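Local structure of DocCel5: Type I dockerin repeat domain from A. cellulolyticus family 5 endoglucanase WP_010249057 S51I, L52N mutant (Acetivibrio cellulolyticus, 5NRM) at residues G3-G7 / D29-E33; M19-L23 / I47-F52. The protein probably attaches a family 5 endoglucanase to the cellulosome by binding a type I cohesin of scaffoldin B through its calcium-bearing dockerin fold. All blocks are in the same frame, centred on the assembly; numbering follows the deposited sequence.

Contact 1 of 2, residues G3-G7 / D29-E33; sequences GDVDG and DFPAE. With CA (calcium ion), chain E; CA (calcium ion), chain C.
A first torsion of -68°, with CG anti to the carbonyl carbon, sends the ring of Phe-30 to Val-5, whose own torsion (chi1 -56°) settles only where CG1 and CG2 fall over that ring. The valine thus straddles one face of the phenylalanine. Its CB lies 3.8 Å from the ring centroid in a CH-pi contact, displaced toward the rim, while CG1 reaches the CE2 and CZ side and CG2 the CD1 and CE1 side.

Next to this packing, the two loops are tied by a single hydrogen bond, from Ala-32 N to Val-5 O at 2.9 Å. It is moderately bent (150° at the hydrogen), and the donor is tilted out of the carbonyl plane. Three carbons also gather round the same oxygen: Phe-30 CB, Pro-31 CD and Ala-32 CB, the last 3.4 Å from Val-5 O. Pro-31 lies against Asp-6, with its CB 3.7 Å from Asp-6 O.

Each loop faces a different calcium ion. Asp-4 OD1 lies 2.3 Å from the first calcium ion, which Asp-6 OD1 also binds, while Asp-4 OD2 accepts from the backbone N of Gly-9. Asp-29 OD1 and the carbonyl oxygens of Phe-30 and Ala-32 bind the second, completed by Asp-35 and two waters. Thus the turn from Asp-4 to Gly-7 belongs to the calcium loop of the first dockerin repeat, an EF-hand-like loop also containing Asn-8, Ser-10 and Asp-15, backed here by the linker with its additional calcium site.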
loop_
_atom_site.group_PDB
_atom_site.type_symbol
_atom_site.label_atom_id
_atom_site.label_comp_id
_atom_site.label_asym_id
_atom_site.label_seq_id
_atom_site.Cartn_x
_atom_site.Cartn_y
_atom_site.Cartn_z
ATOM N N GLY B 3 -11.768 -6.550 11.667
ATOM C CA GLY B 3 -10.867 -6.375 10.531
ATOM C C GLY B 3 -9.795 -7.426 10.423
ATOM O O GLY B 3 -9.319 -7.696 9.349
ATOM N N ASP B 4 -9.491 -8.081 11.528
ATOM C CA ASP B 4 -8.325 -9.003 11.521
ATOM C C ASP B 4 -8.895 -10.408 11.201
ATOM O O ASP B 4 -8.932 -11.323 12.032
ATOM C CB ASP B 4 -7.622 -9.006 12.869
ATOM C CG ASP B 4 -6.361 -9.863 12.853
ATOM O OD1 ASP B 4 -5.975 -10.222 11.759
ATOM O OD2 ASP B 4 -5.852 -10.223 13.951
ATOM N N VAL B 5 -9.348 -10.602 9.964
ATOM C CA VAL B 5 -9.975 -11.855 9.564
ATOM C C VAL B 5 -9.066 -13.081 9.545
ATOM O O VAL B 5 -9.596 -14.154 9.686
ATOM C CB VAL B 5 -10.748 -11.709 8.187
ATOM C CG1 VAL B 5 -11.775 -10.603 8.259
ATOM C CG2 VAL B 5 -9.831 -11.521 7.031
ATOM N N ASP B 6 -7.739 -12.934 9.470
ATOM C CA ASP B 6 -6.873 -14.117 9.575
ATOM C C ASP B 6 -6.337 -14.275 10.980
ATOM O O ASP B 6 -5.656 -15.243 11.218
ATOM C CB ASP B 6 -5.713 -14.160 8.585
ATOM C CG ASP B 6 -4.687 -13.030 8.777
ATOM O OD1 ASP B 6 -4.705 -12.328 9.757
ATOM O OD2 ASP B 6 -3.850 -12.964 7.845
ATOM N N GLY B 7 -6.660 -13.386 11.910
ATOM C CA GLY B 7 -6.303 -13.596 13.300
ATOM C C GLY B 7 -4.858 -13.365 13.654
ATOM O O GLY B 7 -4.477 -13.724 14.790
ATOM N N ASP B 29 -14.902 -19.636 5.052
ATOM C CA ASP B 29 -14.684 -19.476 6.459
ATOM C C ASP B 29 -13.397 -18.661 6.606
ATOM O O ASP B 29 -12.411 -19.005 5.982
ATOM C CB ASP B 29 -14.444 -20.887 7.057
ATOM C CG ASP B 29 -14.686 -20.952 8.555
ATOM O OD1 ASP B 29 -14.721 -19.914 9.266
ATOM O OD2 ASP B 29 -14.873 -22.096 9.057
ATOM N N PHE B 30 -13.405 -17.646 7.447
ATOM C CA PHE B 30 -12.180 -16.969 7.789
ATOM C C PHE B 30 -11.413 -17.764 8.878
ATOM O O PHE B 30 -12.012 -18.454 9.702
ATOM C CB PHE B 30 -12.470 -15.575 8.349
ATOM C CG PHE B 30 -13.045 -14.588 7.339
ATOM C CD1 PHE B 30 -12.408 -14.369 6.134
ATOM C CD2 PHE B 30 -14.180 -13.875 7.639
ATOM C CE1 PHE B 30 -12.894 -13.423 5.253
ATOM C CE2 PHE B 30 -14.668 -12.934 6.771
ATOM C CZ PHE B 30 -14.026 -12.724 5.568
ATOM N N PRO B 31 -10.076 -17.597 8.909
ATOM C CA PRO B 31 -9.309 -18.157 10.014
ATOM C C PRO B 31 -9.710 -17.637 11.335
ATOM O O PRO B 31 -9.553 -18.333 12.345
ATOM C CB PRO B 31 -7.890 -17.728 9.728
ATOM C CG PRO B 31 -7.856 -17.538 8.300
ATOM C CD PRO B 31 -9.209 -17.053 7.849
ATOM N N ALA B 32 -10.203 -16.407 11.397
ATOM C CA ALA B 32 -10.748 -15.941 12.646
ATOM C C ALA B 32 -11.832 -16.927 13.195
ATOM O O ALA B 32 -12.692 -17.571 12.502
ATOM C CB ALA B 32 -11.301 -14.498 12.552
ATOM N N GLU B 33 -11.761 -16.973 14.491
ATOM C CA GLU B 33 -12.605 -17.778 15.312
ATOM C C GLU B 33 -14.075 -17.381 15.078
ATOM O O GLU B 33 -14.996 -18.249 14.965
ATOM C CB GLU B 33 -12.161 -17.589 16.788
ATOM C CG GLU B 33 -11.750 -18.879 17.559
ATOM C CD GLU B 33 -10.327 -19.424 17.231
ATOM O OE1 GLU B 33 -9.286 -19.025 17.898
ATOM O OE2 GLU B 33 -10.275 -20.296 16.299
HETATM CA CA CA E . -13.833 -18.752 10.952
HETATM CA CA CA C . -4.599 -9.949 9.911
HETATM O O HOH W 1 -3.134 -10.314 8.035
HETATM O O HOH W 2 -15.871 -19.339 11.894
HETATM O O HOH W 3 -12.661 -20.598 12.002
#

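Contact 2 of 2, residues M19-L23 / I47-F52; sequences MRNYL and ININDF. With CA (calcium ion), chain D.
Met-19 meets Asp-51 and Phe-52 where the ends of two helices pack in the paired calcium-loop-and-helix fold of a type I dockerin: the C-terminal part of helix 13-23 against the N-terminal start of helix 49-59. Bent at its last torsion (chi3 69°), Met-19 brings CE to 3.6 Å from Phe-52 N. Arg-20 lays its CD 3.7 Å from Phe-52 CZ, the guanidinium plane 38° from the ring, and Ile-49 CD1 sits at the guanidinium edge. Arg-20 NE donates to the carbonyl of Tyr-81 in the partner chain, whose ring also meets Phe-52 edge to face, so this end of the contact borders the cohesin interface. Tyr-22 crosses Ile-47 at about a right angle, CE1 lying 3.6 Å from Ile-47 CB, and one water bridges its OH and Ile-47 N. Leu-23 divides its branches, CD2 falling 3.3 Å from Asn-48 CA and CD1 wedging between Ile-49 CA and Phe-52 CB. Asn-48 and Asp-51 form a capping box, Asn-48 N donating to the anti lone pair of calcium-binding Asp-51 OD2 (2.8 Å). In an additional capping bond, Asn-50 N approaches Asn-48 OD1 from above the carbonyl plane.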
loop_
_atom_site.group_PDB
_atom_site.type_symbol
_atom_site.label_atom_id
_atom_site.label_comp_id
_atom_site.label_asym_id
_atom_site.label_seq_id
_atom_site.Cartn_x
_atom_site.Cartn_y
_atom_site.Cartn_z
ATOM N N MET B 19 -11.021 -11.168 2.653
ATOM C CA MET B 19 -12.380 -10.648 2.517
ATOM C C MET B 19 -12.839 -10.681 1.031
ATOM O O MET B 19 -13.981 -10.967 0.717
ATOM C CB MET B 19 -12.440 -9.254 3.000
ATOM C CG MET B 19 -12.239 -9.155 4.473
ATOM S SD MET B 19 -12.451 -7.453 5.017
ATOM C CE MET B 19 -14.251 -7.320 4.731
ATOM N N ARG B 20 -11.898 -10.374 0.105
ATOM C CA ARG B 20 -12.258 -10.411 -1.340
ATOM C C ARG B 20 -12.588 -11.835 -1.743
ATOM O O ARG B 20 -13.612 -12.085 -2.396
ATOM C CB ARG B 20 -11.092 -9.886 -2.201
ATOM C CG ARG B 20 -11.408 -9.761 -3.682
ATOM C CD ARG B 20 -12.408 -8.634 -3.977
ATOM N NE ARG B 20 -12.675 -8.556 -5.414
ATOM C CZ ARG B 20 -13.688 -7.895 -5.960
ATOM N NH1 ARG B 20 -14.444 -7.120 -5.209
ATOM N NH2 ARG B 20 -13.889 -7.943 -7.267
ATOM N N ASN B 21 -11.781 -12.789 -1.291
ATOM C CA ASN B 21 -12.080 -14.168 -1.627
ATOM C C ASN B 21 -13.390 -14.624 -1.060
ATOM O O ASN B 21 -14.095 -15.409 -1.717
ATOM C CB ASN B 21 -11.006 -15.107 -1.173
ATOM C CG ASN B 21 -9.908 -15.237 -2.165
ATOM O OD1 ASN B 21 -8.769 -15.569 -1.801
ATOM N ND2 ASN B 21 -10.219 -15.008 -3.420
ATOM N N TYR B 22 -13.753 -14.131 0.133
ATOM C CA TYR B 22 -15.040 -14.489 0.753
ATOM C C TYR B 22 -16.193 -13.942 -0.110
ATOM O O TYR B 22 -17.166 -14.665 -0.461
ATOM C CB TYR B 22 -15.110 -13.912 2.169
ATOM C CG TYR B 22 -16.350 -14.284 2.968
ATOM C CD1 TYR B 22 -17.536 -13.580 2.806
ATOM C CD2 TYR B 22 -16.290 -15.277 3.956
ATOM C CE1 TYR B 22 -18.665 -13.898 3.553
ATOM C CE2 TYR B 22 -17.411 -15.596 4.714
ATOM C CZ TYR B 22 -18.577 -14.895 4.495
ATOM O OH TYR B 22 -19.702 -15.154 5.229
ATOM N N LEU B 23 -16.109 -12.656 -0.461
ATOM C CA LEU B 23 -17.110 -12.031 -1.375
ATOM C C LEU B 23 -17.271 -12.657 -2.700
ATOM O O LEU B 23 -18.386 -12.586 -3.296
ATOM C CB LEU B 23 -16.770 -10.580 -1.703
ATOM C CG LEU B 23 -16.873 -9.800 -0.449
ATOM C CD1 LEU B 23 -16.536 -8.366 -0.836
ATOM C CD2 LEU B 23 -18.248 -10.017 0.159
ATOM N N ILE B 47 -21.239 -10.321 5.906
ATOM C CA ILE B 47 -20.063 -9.887 5.172
ATOM C C ILE B 47 -20.326 -9.711 3.677
ATOM O O ILE B 47 -20.773 -10.621 2.954
ATOM C CB ILE B 47 -18.890 -10.857 5.424
ATOM C CG1 ILE B 47 -18.550 -10.927 6.920
ATOM C CG2 ILE B 47 -17.695 -10.468 4.582
ATOM C CD1 ILE B 47 -18.241 -12.336 7.343
ATOM N N ASN B 48 -20.186 -8.481 3.195
ATOM C CA ASN B 48 -20.486 -8.250 1.792
ATOM C C ASN B 48 -19.564 -7.134 1.248
ATOM O O ASN B 48 -18.601 -6.719 1.927
ATOM C CB ASN B 48 -21.987 -8.001 1.578
ATOM C CG ASN B 48 -22.383 -6.581 1.807
ATOM O OD1 ASN B 48 -21.720 -5.899 2.546
ATOM N ND2 ASN B 48 -23.472 -6.132 1.176
ATOM N N ILE B 49 -19.816 -6.710 0.014
ATOM C CA ILE B 49 -18.928 -5.726 -0.654
ATOM C C ILE B 49 -18.778 -4.446 0.204
ATOM O O ILE B 49 -17.751 -3.767 0.166
ATOM C CB ILE B 49 -19.445 -5.416 -2.114
ATOM C CG1 ILE B 49 -18.373 -4.673 -2.963
ATOM C CG2 ILE B 49 -20.714 -4.596 -2.091
ATOM C CD1 ILE B 49 -17.228 -5.552 -3.434
ATOM N N ASN B 50 -19.798 -4.096 0.989
ATOM C CA ASN B 50 -19.696 -2.886 1.777
ATOM C C ASN B 50 -18.617 -2.996 2.897
ATOM O O ASN B 50 -17.926 -2.030 3.177
ATOM C CB ASN B 50 -21.077 -2.439 2.245
ATOM C CG ASN B 50 -22.073 -2.302 1.082
ATOM O OD1 ASN B 50 -22.312 -3.224 0.286
ATOM N ND2 ASN B 50 -22.658 -1.150 0.986
ATOM N N ASP B 51 -18.491 -4.151 3.534
ATOM C CA ASP B 51 -17.454 -4.347 4.563
ATOM C C ASP B 51 -16.090 -4.242 3.942
ATOM O O ASP B 51 -15.152 -3.741 4.569
ATOM C CB ASP B 51 -17.629 -5.716 5.215
ATOM C CG ASP B 51 -18.999 -5.871 5.843
ATOM O OD1 ASP B 51 -19.251 -5.228 6.884
ATOM O OD2 ASP B 51 -19.843 -6.630 5.274
ATOM N N PHE B 52 -15.978 -4.797 2.748
ATOM C CA PHE B 52 -14.727 -4.721 1.955
ATOM C C PHE B 52 -14.394 -3.265 1.619
ATOM O O PHE B 52 -13.256 -2.825 1.827
ATOM C CB PHE B 52 -14.937 -5.558 0.677
ATOM C CG PHE B 52 -13.829 -5.524 -0.322
ATOM C CD1 PHE B 52 -12.698 -6.288 -0.152
ATOM C CD2 PHE B 52 -13.938 -4.735 -1.460
ATOM C CE1 PHE B 52 -11.661 -6.244 -1.106
ATOM C CE2 PHE B 52 -12.912 -4.692 -2.393
ATOM C CZ PHE B 52 -11.795 -5.478 -2.243
HETATM CA CA CA D . -21.541 -6.066 6.851
HETATM O O HOH W 4 -22.151 -13.088 5.516
HETATM O O HOH W 5 -22.640 -5.353 4.675
#

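In the fold
Contact 1 and contact 2 have centres about 13 Å apart and alternate along the chain, with helix 13-23 leading from one calcium loop to the interhelical packing. Phe-30 joins them directly: its CE2 lies 3.7 Å from Ile-47 CD1, its CZ 3.8 Å from Tyr-22 CB, and its ring stacks on that of Tyr-22. Val-5 CG1 adds a looser contact, 4.1 Å from Met-19 CG. The apolar side chains of the two contacts thus join through Phe-30. The calcium ion CA of chain C, bound in contact 1, lies 17.6 Å from the calcium ion CA of chain D, bound in contact 2. Contact 2 alone touches the partner chain, through Arg-20, Asn-21 and Phe-52.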